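Local coordinates for protein ubiquinol-cytochrome C chaperone (Brucella abortus NCTC 8038, PDB 6RWT) that is a bacterial homologue of Cbp3 and probably acts, like it, as a chaperone for newly synthesised cytochrome b in respiratory complex III assembly, at residues 14-19 with 69-74; 45-50 with 106-111; 153-158 with 172-177. All blocks are in the same frame, centred on the assembly; numbering follows the deposited sequence.

Contact 1 (14-19 with 69-74); sequences EAIVLR and NALAQE. With MG (magnesium ion), chain C.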
ATOM      1  N   GLU A  14     -18.705  -2.917   5.212  1.00 21.36           N
ATOM      2  CA  GLU A  14     -17.973  -2.131   6.211  1.00 22.47           C
ATOM      3  C   GLU A  14     -17.019  -3.001   7.034  1.00 22.32           C
ATOM      4  O   GLU A  14     -15.881  -2.594   7.301  1.00 23.03           O
ATOM      5  CB  GLU A  14     -18.934  -1.330   7.098  1.00 21.61           C
ATOM      6  CG  GLU A  14     -19.791  -0.301   6.344  1.00 21.60           C
ATOM      7  CD  GLU A  14     -18.974   0.647   5.477  1.00 21.63           C
ATOM      8  OE1 GLU A  14     -19.149   0.624   4.243  1.00 21.12           O
ATOM      9  OE2 GLU A  14     -18.143   1.405   6.025  1.00 25.09           O
ATOM     10  N   ALA A  15     -17.472  -4.197   7.412  1.00 21.97           N
ATOM     11  CA  ALA A  15     -16.614  -5.169   8.110  1.00 23.34           C
ATOM     12  C   ALA A  15     -15.428  -5.640   7.250  1.00 22.82           C
ATOM     13  O   ALA A  15     -14.311  -5.753   7.752  1.00 23.18           O
ATOM     14  CB  ALA A  15     -17.438  -6.354   8.593  1.00 24.60           C
ATOM     15  N   ILE A  16     -15.673  -5.894   5.966  1.00 20.90           N
ATOM     16  CA  ILE A  16     -14.608  -6.280   5.011  1.00 21.90           C
ATOM     17  C   ILE A  16     -13.552  -5.176   4.839  1.00 20.95           C
ATOM     18  O   ILE A  16     -12.352  -5.450   4.881  1.00 21.54           O
ATOM     19  CB  ILE A  16     -15.209  -6.701   3.642  1.00 21.83           C
ATOM     20  CG1 ILE A  16     -15.960  -8.037   3.793  1.00 22.77           C
ATOM     21  CG2 ILE A  16     -14.144  -6.817   2.548  1.00 22.99           C
ATOM     22  CD1 ILE A  16     -16.899  -8.358   2.649  1.00 23.51           C
ATOM     23  N   VAL A  17     -13.999  -3.934   4.653  1.00 19.75           N
ATOM     24  CA  VAL A  17     -13.078  -2.797   4.487  1.00 19.97           C
ATOM     25  C   VAL A  17     -12.176  -2.649   5.730  1.00 20.01           C
ATOM     26  O   VAL A  17     -10.964  -2.473   5.605  1.00 20.00           O
ATOM     27  CB  VAL A  17     -13.843  -1.483   4.187  1.00 20.66           C
ATOM     28  CG1 VAL A  17     -12.921  -0.274   4.240  1.00 20.77           C
ATOM     29  CG2 VAL A  17     -14.520  -1.557   2.821  1.00 21.26           C
ATOM     30  N   LEU A  18     -12.770  -2.749   6.918  1.00 20.75           N
ATOM     31  CA  LEU A  18     -12.010  -2.653   8.160  1.00 22.21           C
ATOM     32  C   LEU A  18     -10.961  -3.759   8.272  1.00 21.59           C
ATOM     33  O   LEU A  18      -9.799  -3.472   8.616  1.00 22.08           O
ATOM     34  CB  LEU A  18     -12.934  -2.671   9.384  1.00 24.23           C
ATOM     35  CG  LEU A  18     -12.285  -2.631  10.771  1.00 27.76           C
ATOM     36  CD1 LEU A  18     -11.466  -1.362  10.965  1.00 29.09           C
ATOM     37  CD2 LEU A  18     -13.357  -2.751  11.844  1.00 29.45           C
ATOM     38  N   ARG A  19     -11.332  -5.011   7.991  0.50 22.48           N
ATOM     39  CA  ARG A  19     -10.347  -6.098   8.140  0.50 22.91           C
ATOM     40  C   ARG A  19      -9.246  -6.033   7.083  0.50 21.64           C
ATOM     41  O   ARG A  19      -8.074  -6.243   7.412  0.50 21.91           O
ATOM     42  CB  ARG A  19     -10.956  -7.509   8.236  0.50 25.88           C
ATOM     43  CG  ARG A  19     -12.122  -7.868   7.348  0.50 28.56           C
ATOM     44  CD  ARG A  19     -12.923  -8.936   8.085  0.50 31.27           C
ATOM     45  NE  ARG A  19     -14.308  -9.114   7.646  0.50 33.45           N
ATOM     46  CZ  ARG A  19     -14.680  -9.972   6.705  0.50 33.86           C
ATOM     47  NH1 ARG A  19     -15.954 -10.089   6.380  0.50 35.12           N
ATOM     48  NH2 ARG A  19     -13.773 -10.705   6.079  0.50 34.33           N
ATOM     49  N   ASN A  69     -12.807  -3.435  -8.022  1.00 20.46           N
ATOM     50  CA  ASN A  69     -12.649  -1.999  -8.271  1.00 21.34           C
ATOM     51  C   ASN A  69     -13.252  -1.171  -7.114  1.00 20.59           C
ATOM     52  O   ASN A  69     -12.660  -0.177  -6.700  1.00 19.97           O
ATOM     53  CB  ASN A  69     -13.235  -1.591  -9.636  1.00 22.48           C
ATOM     54  CG  ASN A  69     -12.393  -2.080 -10.816  1.00 25.30           C
ATOM     55  OD1 ASN A  69     -11.178  -2.271 -10.710  1.00 28.59           O
ATOM     56  ND2 ASN A  69     -13.044  -2.278 -11.957  1.00 28.26           N
ATOM     57  N   ALA A  70     -14.401  -1.599  -6.578  1.00 18.88           N
ATOM     58  CA  ALA A  70     -15.037  -0.903  -5.446  1.00 18.71           C
ATOM     59  C   ALA A  70     -14.224  -1.042  -4.155  1.00 17.32           C
ATOM     60  O   ALA A  70     -14.061  -0.075  -3.412  1.00 18.46           O
ATOM     61  CB  ALA A  70     -16.455  -1.417  -5.228  1.00 19.96           C
ATOM     62  N   LEU A  71     -13.718  -2.244  -3.883  1.00 18.45           N
ATOM     63  CA  LEU A  71     -12.850  -2.449  -2.713  1.00 17.69           C
ATOM     64  C   LEU A  71     -11.587  -1.569  -2.807  1.00 16.59           C
ATOM     65  O   LEU A  71     -11.164  -0.973  -1.805  1.00 17.03           O
ATOM     66  CB  LEU A  71     -12.481  -3.931  -2.544  1.00 18.56           C
ATOM     67  CG  LEU A  71     -11.646  -4.332  -1.318  1.00 19.32           C
ATOM     68  CD1 LEU A  71     -12.264  -3.820  -0.022  1.00 19.35           C
ATOM     69  CD2 LEU A  71     -11.449  -5.841  -1.267  1.00 21.16           C
ATOM     70  N   ALA A  72     -11.005  -1.465  -4.004  1.00 16.66           N
ATOM     71  CA  ALA A  72      -9.843  -0.579  -4.237  1.00 16.93           C
ATOM     72  C   ALA A  72     -10.182   0.886  -3.910  1.00 17.14           C
ATOM     73  O   ALA A  72      -9.396   1.570  -3.255  1.00 17.62           O
ATOM     74  CB  ALA A  72      -9.338  -0.698  -5.675  1.00 18.10           C
ATOM     75  N   GLN A  73     -11.356   1.349  -4.353  1.00 17.58           N
ATOM     76  CA  GLN A  73     -11.836   2.704  -4.029  1.00 18.99           C
ATOM     77  C   GLN A  73     -11.954   2.920  -2.504  1.00 17.17           C
ATOM     78  O   GLN A  73     -11.568   3.978  -1.986  1.00 18.25           O
ATOM     79  CB  GLN A  73     -13.210   2.971  -4.668  1.00 22.61           C
ATOM     80  CG  GLN A  73     -13.257   3.086  -6.186  1.00 29.03           C
ATOM     81  CD  GLN A  73     -14.672   3.342  -6.723  1.00 35.81           C
ATOM     82  OE1 GLN A  73     -15.683   3.038  -6.069  1.00 41.55           O
ATOM     83  NE2 GLN A  73     -14.746   3.907  -7.922  1.00 42.85           N
ATOM     84  N   GLU A  74     -12.494   1.918  -1.801  1.00 16.19           N
ATOM     85  CA  GLU A  74     -12.642   1.960  -0.337  1.00 17.06           C
ATOM     86  C   GLU A  74     -11.287   2.048   0.374  1.00 16.75           C
ATOM     87  O   GLU A  74     -11.129   2.837   1.303  1.00 17.32           O
ATOM     88  CB  GLU A  74     -13.396   0.724   0.183  1.00 17.37           C
ATOM     89  CG  GLU A  74     -14.871   0.626  -0.218  1.00 19.07           C
ATOM     90  CD  GLU A  74     -15.836   1.343   0.715  1.00 18.81           C
ATOM     91  OE1 GLU A  74     -15.396   2.093   1.625  1.00 19.54           O
ATOM     92  OE2 GLU A  74     -17.069   1.150   0.537  1.00 19.57           O
TER
HETATM   93 MG    MG C 202     -16.103   3.473   2.973  1.00 22.80          MG
HETATM   94  O   HOH W   1     -18.092   2.604   2.628  1.00 20.86           O
HETATM   95  O   HOH W   2     -15.882   2.290   4.655  1.00 22.60           O
HETATM   96  O   HOH W   3     -14.250   4.295   3.266  1.00 25.50           O
HETATM   97  O   HOH W   4     -17.102   4.976   4.000  1.00 25.42           O
HETATM   98  O   HOH W   5     -16.389   4.734   1.249  1.00 21.89           O

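Contact 2 (45-50 with 106-111); sequences GRYEML and RMFYGR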
ATOM      1  N   GLY A  45       9.183   7.875   6.758  1.00 16.06           N
ATOM      2  CA  GLY A  45       9.531   6.470   6.507  1.00 17.07           C
ATOM      3  C   GLY A  45       8.368   5.509   6.724  1.00 16.79           C
ATOM      4  O   GLY A  45       8.169   4.561   5.950  1.00 16.97           O
ATOM      5  N   ARG A  46       7.594   5.754   7.782  1.00 15.65           N
ATOM      6  CA  ARG A  46       6.366   4.980   8.037  1.00 16.06           C
ATOM      7  C   ARG A  46       5.323   5.176   6.909  1.00 14.91           C
ATOM      8  O   ARG A  46       4.650   4.213   6.492  1.00 16.09           O
ATOM      9  CB  ARG A  46       5.782   5.306   9.423  1.00 16.22           C
ATOM     10  CG  ARG A  46       6.688   4.892  10.582  1.00 16.71           C
ATOM     11  CD  ARG A  46       6.048   5.024  11.959  1.00 16.76           C
ATOM     12  NE  ARG A  46       5.780   6.411  12.360  1.00 17.95           N
ATOM     13  CZ  ARG A  46       6.615   7.213  13.032  1.00 18.72           C
ATOM     14  NH1 ARG A  46       7.840   6.823  13.397  1.00 19.37           N
ATOM     15  NH2 ARG A  46       6.210   8.440  13.344  1.00 20.32           N
ATOM     16  N   TYR A  47       5.200   6.410   6.405  1.00 15.19           N
ATOM     17  CA  TYR A  47       4.384   6.677   5.207  1.00 15.04           C
ATOM     18  C   TYR A  47       4.876   5.861   3.985  1.00 15.04           C
ATOM     19  O   TYR A  47       4.051   5.325   3.220  1.00 14.66           O
ATOM     20  CB  TYR A  47       4.299   8.191   4.881  1.00 15.47           C
ATOM     21  CG  TYR A  47       3.756   8.433   3.483  1.00 15.70           C
ATOM     22  CD1 TYR A  47       2.387   8.521   3.248  1.00 16.38           C
ATOM     23  CD2 TYR A  47       4.616   8.476   2.373  1.00 16.27           C
ATOM     24  CE1 TYR A  47       1.885   8.694   1.961  1.00 16.67           C
ATOM     25  CE2 TYR A  47       4.127   8.631   1.081  1.00 16.96           C
ATOM     26  CZ  TYR A  47       2.763   8.739   0.873  1.00 16.84           C
ATOM     27  OH  TYR A  47       2.270   8.876  -0.407  1.00 18.23           O
ATOM     28  N   GLU A  48       6.199   5.761   3.789  1.00 15.20           N
ATOM     29  CA  GLU A  48       6.719   4.997   2.642  1.00 15.66           C
ATOM     30  C   GLU A  48       6.288   3.525   2.737  1.00 15.77           C
ATOM     31  O   GLU A  48       5.927   2.914   1.729  1.00 15.79           O
ATOM     32  CB  GLU A  48       8.251   5.107   2.501  1.00 17.44           C
ATOM     33  CG  GLU A  48       8.813   6.496   2.168  1.00 18.04           C
ATOM     34  CD  GLU A  48       8.285   7.112   0.872  1.00 18.92           C
ATOM     35  OE1 GLU A  48       7.822   6.377  -0.028  1.00 19.80           O
ATOM     36  OE2 GLU A  48       8.355   8.360   0.733  1.00 21.66           O
ATOM     37  N   MET A  49       6.306   2.955   3.938  1.00 15.99           N
ATOM     38  CA  MET A  49       5.855   1.565   4.110  1.00 16.23           C
ATOM     39  C   MET A  49       4.333   1.419   3.942  1.00 15.17           C
ATOM     40  O   MET A  49       3.873   0.474   3.279  1.00 15.23           O
ATOM     41  CB  MET A  49       6.326   0.978   5.453  1.00 16.89           C
ATOM     42  CG  MET A  49       7.844   0.773   5.571  1.00 18.05           C
ATOM     43  SD  MET A  49       8.553  -0.347   4.335  1.00 21.33           S
ATOM     44  CE  MET A  49       9.098   0.825   3.113  1.00 21.03           C
ATOM     45  N   LEU A  50       3.541   2.343   4.482  1.00 14.63           N
ATOM     46  CA  LEU A  50       2.086   2.252   4.286  1.00 14.50           C
ATOM     47  C   LEU A  50       1.709   2.379   2.802  1.00 14.80           C
ATOM     48  O   LEU A  50       0.955   1.563   2.275  1.00 14.86           O
ATOM     49  CB  LEU A  50       1.336   3.284   5.132  1.00 15.21           C
ATOM     50  CG  LEU A  50      -0.198   3.249   5.040  1.00 16.51           C
ATOM     51  CD1 LEU A  50      -0.795   1.941   5.557  1.00 17.70           C
ATOM     52  CD2 LEU A  50      -0.800   4.434   5.775  1.00 17.18           C
ATOM     53  N   ARG A 106      -1.350  13.231  -5.888  1.00 23.13           N
ATOM     54  CA  ARG A 106      -0.284  13.234  -6.902  1.00 23.82           C
ATOM     55  C   ARG A 106       1.030  12.656  -6.355  1.00 22.53           C
ATOM     56  O   ARG A 106       1.725  11.936  -7.076  1.00 23.03           O
ATOM     57  CB  ARG A 106      -0.076  14.654  -7.464  1.00 26.33           C
ATOM     58  CG  ARG A 106       0.963  14.785  -8.571  1.00 31.58           C
ATOM     59  CD  ARG A 106       0.888  16.161  -9.230  1.00 39.47           C
ATOM     60  NE  ARG A 106       1.982  16.400 -10.181  1.00 46.73           N
ATOM     61  CZ  ARG A 106       2.106  17.475 -10.965  1.00 50.00           C
ATOM     62  NH1 ARG A 106       3.156  17.578 -11.775  1.00 53.10           N
ATOM     63  NH2 ARG A 106       1.205  18.464 -10.943  1.00 55.81           N
ATOM     64  N   MET A 107       1.369  12.968  -5.098  1.00 21.28           N
ATOM     65  CA  MET A 107       2.579  12.411  -4.446  1.00 21.20           C
ATOM     66  C   MET A 107       2.488  10.884  -4.369  1.00 19.90           C
ATOM     67  O   MET A 107       3.476  10.191  -4.637  1.00 20.48           O
ATOM     68  CB  MET A 107       2.792  13.021  -3.043  1.00 22.56           C
ATOM     69  CG  MET A 107       4.077  12.610  -2.320  1.00 24.44           C
ATOM     70  SD  MET A 107       4.223  13.399  -0.704  1.00 24.70           S
ATOM     71  CE  MET A 107       3.142  12.348   0.265  1.00 30.47           C
ATOM     72  N   PHE A 108       1.306  10.369  -4.027  1.00 19.17           N
ATOM     73  CA  PHE A 108       1.094   8.923  -3.986  1.00 18.57           C
ATOM     74  C   PHE A 108       1.168   8.292  -5.384  1.00 18.83           C
ATOM     75  O   PHE A 108       2.079   7.501  -5.661  1.00 19.81           O
ATOM     76  CB  PHE A 108      -0.238   8.551  -3.296  1.00 18.20           C
ATOM     77  CG  PHE A 108      -0.535   7.070  -3.329  1.00 17.45           C
ATOM     78  CD1 PHE A 108       0.231   6.176  -2.579  1.00 17.32           C
ATOM     79  CD2 PHE A 108      -1.514   6.554  -4.164  1.00 18.00           C
ATOM     80  CE1 PHE A 108      -0.016   4.806  -2.624  1.00 17.44           C
ATOM     81  CE2 PHE A 108      -1.764   5.182  -4.218  1.00 18.08           C
ATOM     82  CZ  PHE A 108      -1.002   4.302  -3.450  1.00 17.34           C
ATOM     83  N   TYR A 109       0.229   8.626  -6.259  1.00 19.54           N
ATOM     84  CA  TYR A 109       0.137   7.955  -7.567  1.00 21.28           C
ATOM     85  C   TYR A 109       1.390   8.132  -8.438  1.00 21.86           C
ATOM     86  O   TYR A 109       1.806   7.194  -9.131  1.00 23.53           O
ATOM     87  CB  TYR A 109      -1.132   8.385  -8.324  1.00 21.95           C
ATOM     88  CG  TYR A 109      -2.417   7.850  -7.706  1.00 21.95           C
ATOM     89  CD1 TYR A 109      -2.722   6.488  -7.746  1.00 22.93           C
ATOM     90  CD2 TYR A 109      -3.332   8.703  -7.076  1.00 21.84           C
ATOM     91  CE1 TYR A 109      -3.891   5.990  -7.174  1.00 22.68           C
ATOM     92  CE2 TYR A 109      -4.501   8.216  -6.504  1.00 22.02           C
ATOM     93  CZ  TYR A 109      -4.780   6.856  -6.554  1.00 23.04           C
ATOM     94  OH  TYR A 109      -5.950   6.366  -5.991  1.00 25.70           O
ATOM     95  N   GLY A 110       2.003   9.313  -8.387  1.00 22.39           N
ATOM     96  CA  GLY A 110       3.223   9.580  -9.150  1.00 24.02           C
ATOM     97  C   GLY A 110       4.430   8.761  -8.722  1.00 25.27           C
ATOM     98  O   GLY A 110       5.131   8.190  -9.566  1.00 29.16           O
ATOM     99  N   ARG A 111       4.665   8.679  -7.414  1.00 21.66           N
ATOM    100  CA  ARG A 111       5.878   8.041  -6.895  1.00 22.08           C
ATOM    101  C   ARG A 111       5.796   6.515  -6.853  1.00 20.65           C
ATOM    102  O   ARG A 111       6.830   5.859  -6.939  1.00 22.49           O
ATOM    103  CB  ARG A 111       6.247   8.603  -5.518  1.00 21.55           C
ATOM    104  CG  ARG A 111       6.607  10.084  -5.567  1.00 22.31           C
ATOM    105  CD  ARG A 111       6.802  10.711  -4.198  1.00 22.49           C
ATOM    106  NE  ARG A 111       8.057  10.336  -3.541  1.00 23.02           N
ATOM    107  CZ  ARG A 111       8.183   9.782  -2.332  1.00 21.50           C
ATOM    108  NH1 ARG A 111       7.121   9.457  -1.591  1.00 21.65           N
ATOM    109  NH2 ARG A 111       9.401   9.522  -1.859  1.00 22.31           N
TER
HETATM  110  O   HOH W   6       4.310   8.752  -2.321  1.00 19.77           O

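Contact 3 (153-158 with 172-177); sequences LQCRDC and ISYMDV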
ATOM      1  N   LEU A 153       8.297  -8.286  -4.695  1.00 22.92           N
ATOM      2  CA  LEU A 153       8.019  -9.254  -5.772  1.00 24.19           C
ATOM      3  C   LEU A 153       7.222 -10.472  -5.268  1.00 23.61           C
ATOM      4  O   LEU A 153       6.242 -10.872  -5.899  1.00 23.30           O
ATOM      5  CB  LEU A 153       9.318  -9.700  -6.460  1.00 25.55           C
ATOM      6  CG  LEU A 153       9.930  -8.669  -7.416  1.00 28.26           C
ATOM      7  CD1 LEU A 153      11.438  -8.855  -7.562  1.00 28.72           C
ATOM      8  CD2 LEU A 153       9.237  -8.731  -8.773  1.00 30.34           C
ATOM      9  N   GLN A 154       7.622 -11.035  -4.127  1.00 23.39           N
ATOM     10  CA  GLN A 154       6.896 -12.169  -3.533  1.00 25.33           C
ATOM     11  C   GLN A 154       5.468 -11.807  -3.079  1.00 25.11           C
ATOM     12  O   GLN A 154       4.553 -12.615  -3.244  1.00 24.15           O
ATOM     13  CB  GLN A 154       7.687 -12.785  -2.371  1.00 28.38           C
ATOM     14  CG  GLN A 154       8.980 -13.465  -2.799  1.00 31.70           C
ATOM     15  CD  GLN A 154       9.726 -14.095  -1.635  1.00 36.08           C
ATOM     16  OE1 GLN A 154       9.121 -14.686  -0.744  1.00 41.38           O
ATOM     17  NE2 GLN A 154      11.050 -13.986  -1.651  1.00 39.29           N
ATOM     18  N   CYS A 155       5.273 -10.600  -2.534  1.00 22.60           N
ATOM     19  CA  CYS A 155       3.917 -10.126  -2.196  1.00 22.37           C
ATOM     20  C   CYS A 155       3.027 -10.018  -3.454  1.00 22.11           C
ATOM     21  O   CYS A 155       1.850 -10.388  -3.425  1.00 21.90           O
ATOM     22  CB  CYS A 155       3.956  -8.770  -1.462  1.00 21.57           C
ATOM     23  SG  CYS A 155       4.585  -8.794   0.248  1.00 21.89           S
ATOM     24  N   ARG A 156       3.589  -9.505  -4.549  1.00 21.29           N
ATOM     25  CA  ARG A 156       2.852  -9.405  -5.813  1.00 18.22           C
ATOM     26  C   ARG A 156       2.395 -10.798  -6.260  1.00 22.74           C
ATOM     27  O   ARG A 156       1.220 -10.982  -6.631  1.00 22.28           O
ATOM     28  CB  ARG A 156       3.717  -8.733  -6.896  1.00 22.68           C
ATOM     29  CG  ARG A 156       3.010  -8.401  -8.215  1.00 23.33           C
ATOM     30  CD  ARG A 156       2.829  -9.577  -9.175  1.00 26.13           C
ATOM     31  NE  ARG A 156       4.060 -10.352  -9.334  1.00 28.43           N
ATOM     32  CZ  ARG A 156       5.058 -10.054 -10.166  1.00 28.80           C
ATOM     33  NH1 ARG A 156       5.004  -8.993 -10.972  1.00 27.39           N
ATOM     34  NH2 ARG A 156       6.128 -10.844 -10.194  1.00 31.85           N
ATOM     35  N   ASP A 157       3.314 -11.766  -6.209  1.00 24.37           N
ATOM     36  CA  ASP A 157       3.011 -13.154  -6.590  1.00 26.83           C
ATOM     37  C   ASP A 157       1.902 -13.751  -5.716  1.00 26.41           C
ATOM     38  O   ASP A 157       0.956 -14.329  -6.233  1.00 27.41           O
ATOM     39  CB  ASP A 157       4.274 -14.028  -6.529  1.00 28.85           C
ATOM     40  CG  ASP A 157       5.289 -13.703  -7.635  1.00 31.28           C
ATOM     41  OD1 ASP A 157       4.969 -12.951  -8.582  1.00 31.81           O
ATOM     42  OD2 ASP A 157       6.426 -14.223  -7.560  1.00 34.95           O
ATOM     43  N   CYS A 158       2.007 -13.579  -4.401  1.00 24.39           N
ATOM     44  CA  CYS A 158       0.992 -14.084  -3.467  1.00 27.10           C
ATOM     45  C   CYS A 158      -0.390 -13.477  -3.703  1.00 26.30           C
ATOM     46  O   CYS A 158      -1.388 -14.195  -3.807  1.00 25.44           O
ATOM     47  CB  CYS A 158       1.432 -13.832  -2.025  1.00 22.29           C
ATOM     48  SG  CYS A 158       0.175 -14.201  -0.772  1.00 31.34           S
ATOM     49  N   ILE A 172      -7.271 -11.155   2.243  1.00 25.00           N
ATOM     50  CA  ILE A 172      -5.990 -10.612   1.763  1.00 24.30           C
ATOM     51  C   ILE A 172      -4.855 -11.072   2.692  1.00 24.29           C
ATOM     52  O   ILE A 172      -5.053 -11.217   3.905  1.00 24.49           O
ATOM     53  CB  ILE A 172      -6.044  -9.061   1.660  1.00 24.71           C
ATOM     54  CG1 ILE A 172      -4.834  -8.502   0.898  1.00 24.70           C
ATOM     55  CG2 ILE A 172      -6.151  -8.389   3.038  1.00 24.21           C
ATOM     56  CD1 ILE A 172      -4.963  -7.025   0.539  1.00 24.28           C
ATOM     57  N   SER A 173      -3.676 -11.323   2.118  1.00 22.59           N
ATOM     58  CA  SER A 173      -2.474 -11.575   2.917  1.00 23.15           C
ATOM     59  C   SER A 173      -1.213 -11.104   2.191  1.00 22.00           C
ATOM     60  O   SER A 173      -1.179 -11.018   0.954  1.00 23.58           O
ATOM     61  CB  SER A 173      -2.361 -13.059   3.316  1.00 25.49           C
ATOM     62  OG  SER A 173      -2.329 -13.905   2.185  1.00 30.96           O
ATOM     63  N   TYR A 174      -0.204 -10.764   2.988  1.00 22.04           N
ATOM     64  CA  TYR A 174       1.137 -10.418   2.525  1.00 21.79           C
ATOM     65  C   TYR A 174       2.116 -11.469   3.048  1.00 24.34           C
ATOM     66  O   TYR A 174       1.791 -12.262   3.946  1.00 28.78           O
ATOM     67  CB  TYR A 174       1.543  -9.026   3.039  1.00 20.52           C
ATOM     68  CG  TYR A 174       0.724  -7.899   2.425  1.00 19.34           C
ATOM     69  CD1 TYR A 174      -0.575  -7.622   2.866  1.00 20.58           C
ATOM     70  CD2 TYR A 174       1.227  -7.130   1.371  1.00 18.38           C
ATOM     71  CE1 TYR A 174      -1.328  -6.601   2.289  1.00 18.79           C
ATOM     72  CE2 TYR A 174       0.481  -6.114   0.794  1.00 18.32           C
ATOM     73  CZ  TYR A 174      -0.807  -5.849   1.245  1.00 17.35           C
ATOM     74  OH  TYR A 174      -1.573  -4.834   0.671  1.00 18.29           O
ATOM     75  N   MET A 175       3.320 -11.461   2.492  1.00 24.16           N
ATOM     76  CA  MET A 175       4.370 -12.368   2.954  1.00 26.15           C
ATOM     77  C   MET A 175       4.888 -11.935   4.335  1.00 24.66           C
ATOM     78  O   MET A 175       4.797 -10.759   4.694  1.00 23.90           O
ATOM     79  CB  MET A 175       5.517 -12.417   1.939  1.00 29.33           C
ATOM     80  CG  MET A 175       5.127 -12.886   0.535  1.00 36.58           C
ATOM     81  SD  MET A 175       4.420 -14.548   0.411  1.00 41.42           S
ATOM     82  CE  MET A 175       5.819 -15.535   0.934  1.00 44.22           C
ATOM     83  N   ASP A 176       5.378 -12.893   5.123  1.00 26.94           N
ATOM     84  CA  ASP A 176       6.100 -12.614   6.376  1.00 27.13           C
ATOM     85  C   ASP A 176       7.529 -12.205   6.002  1.00 26.93           C
ATOM     86  O   ASP A 176       8.337 -13.040   5.591  1.00 28.29           O
ATOM     87  CB  ASP A 176       6.099 -13.866   7.287  1.00 27.77           C
ATOM     88  CG  ASP A 176       6.880 -13.686   8.614  1.00 30.75           C
ATOM     89  OD1 ASP A 176       7.493 -12.625   8.871  1.00 31.51           O
ATOM     90  OD2 ASP A 176       6.893 -14.654   9.414  1.00 35.25           O
ATOM     91  N   VAL A 177       7.845 -10.921   6.166  1.00 24.86           N
ATOM     92  CA  VAL A 177       9.171 -10.397   5.818  1.00 26.81           C
ATOM     93  C   VAL A 177      10.340 -11.125   6.517  1.00 27.49           C
ATOM     94  O   VAL A 177      11.432 -11.183   5.962  1.00 27.99           O
ATOM     95  CB  VAL A 177       9.243  -8.850   6.015  1.00 27.33           C
ATOM     96  CG1 VAL A 177       9.269  -8.474   7.490  1.00 27.28           C
ATOM     97  CG2 VAL A 177      10.447  -8.264   5.281  1.00 27.85           C
TER

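Contact 1 (14-19 with 69-74)
The methyl CG2 of Val17 lies over one face of the Glu74 carboxylate, 3.8 Å from Glu74 CD, while the two carboxylate oxygens have polar partners. Glu74 OE1 binds the magnesium ion at 2.1 Å. Glu74 OE2 stays outside the coordination sphere and accepts from water 1 at 2.7 Å and from Asn13 ND2. The Glu14 carboxylate does not touch the metal but grips its water shell: Glu14 OE1 accepts from water 1 at 2.8 Å, and Glu14 OE2 from water 2. With five waters and one carboxylate oxygen the ion is six-coordinate, and its charge probably eases the approach of Glu14 OE1 and Glu74 OE2, 4.3 Å apart. The site lies beside a crossing of two helices in this all-helical protein, helix 2-28 over helix 66-89, with segment axes at -61° and 10.6 Å apart. Away from the metal the contact is apolar. With Val17 CG1 anti to the backbone N (chi1 171°), CG2 rests 3.7 Å from Glu74 CB, and the bend of the Glu74 chain at chi2 (-87°) takes its carboxylate round this methyl. Leu71 CD1 meets both Val17 CG2, at 4.3 Å, and Ile16 CG2, and Leu71 packs on Met61 of helix 43-61.

Contact 2 (45-50 with 106-111)
Helices 43-61 and 100-120 of the all-helical chaperone fold cross here, and long side chains bridge segment axes 12.2 Å apart at -59°. Glu48 and Arg111 form a salt bridge in which both terminal nitrogens of the guanidinium converge on one oxygen. Arg111 NH1 reaches the syn lone pair of Glu48 OE2 at 2.9 Å; Arg111 NH2 meets the same Glu48 OE2 at 3.0 Å from above the carboxylate plane. The carboxylate and guanidinium planes are turned 77° against each other, although OE2 lies in the guanidinium plane. Glu48 is backed by Asn134 and Ile135 of helix 124-135. Next to the bridge, Tyr47 points toward helix 100-120 with CG anti to the backbone N (chi1 166°), its ring nearly coplanar with the guanidinium. The methyl Met107 CE comes obliquely against Tyr47 CZ at 3.7 Å, and Tyr47 OH sits at the edge of the Phe108 ring, 3.8 Å from Phe108 CB. Water 6 ties these groups together: it lies 2.8 Å from Tyr47 OH, donates to Met107 O at 2.9 Å, and accepts from Arg111 NH1 at 3.0 Å.

Contact 3 (153-158 with 172-177)
Met175 packs against Gln154, Cys155 and Cys158, where the extended segment that follows helix 164-168 runs back along helix 145-161 in this helical fold. From CB outward the side chain crosses the helix surface: Met175 CB lies 4.1 Å from Cys155 SG. Met175 CG touches the helix backbone, 3.8 Å from Gln154 C. Met175 SD then rests 3.9 Å from Cys158 CB, one turn further along, and the terminal methyl Met175 CE comes to 3.8 Å from Gln154 OE1. Bends at chi2 and chi3 (-60° and -65°) fold the chain so that it lies over the helix and crosses the extended Gln154 side chain at about a right angle. The segments meet by van der Waals contacts, several of them made by sulfur atoms; Met175 N, buried beside Cys155 SG, has no hydrogen-bond partner in the model. Two residues earlier in the segment, Ser173 OG lies 3.9 Å from Cys158 SG, as does Ser173 O. The Tyr174 ring is held by its hydroxyl, bonded to His53 O, and is wedged between helices 2-28 and 43-61, where it packs on Ile24, Ala27, Leu56 and Ala57. Leu56 also touches Cys155. The Cys155 sulfur makes a sulfur-aromatic contact at the edge of this ring: Cys155 SG is 84° off the ring normal and 3.9 Å from Tyr174 CD2.

The three contacts are spread round the helical body, centres 19 to 20 Å apart, and none touches another; contacts 1 and 3 come closest, with nearest atoms about 5 Å apart. Contacts 1 and 2 cross along the chain, since 45-50 falls between 14-19 and 69-74 and 106-111 follows 69-74, whereas contact 3 follows both. Helix 66-89 links the first two: it supplies 69-74 to contact 1, and its Phe79 packs on Tyr47 and Phe108 of contact 2. Helix 43-61 carries 45-50 and receives Tyr174 of contact 3. In contact 1 one segment binds magnesium directly and the other through its waters; a second ion lies about 9 Å from the Tyr47 side chain, too far for direct binding.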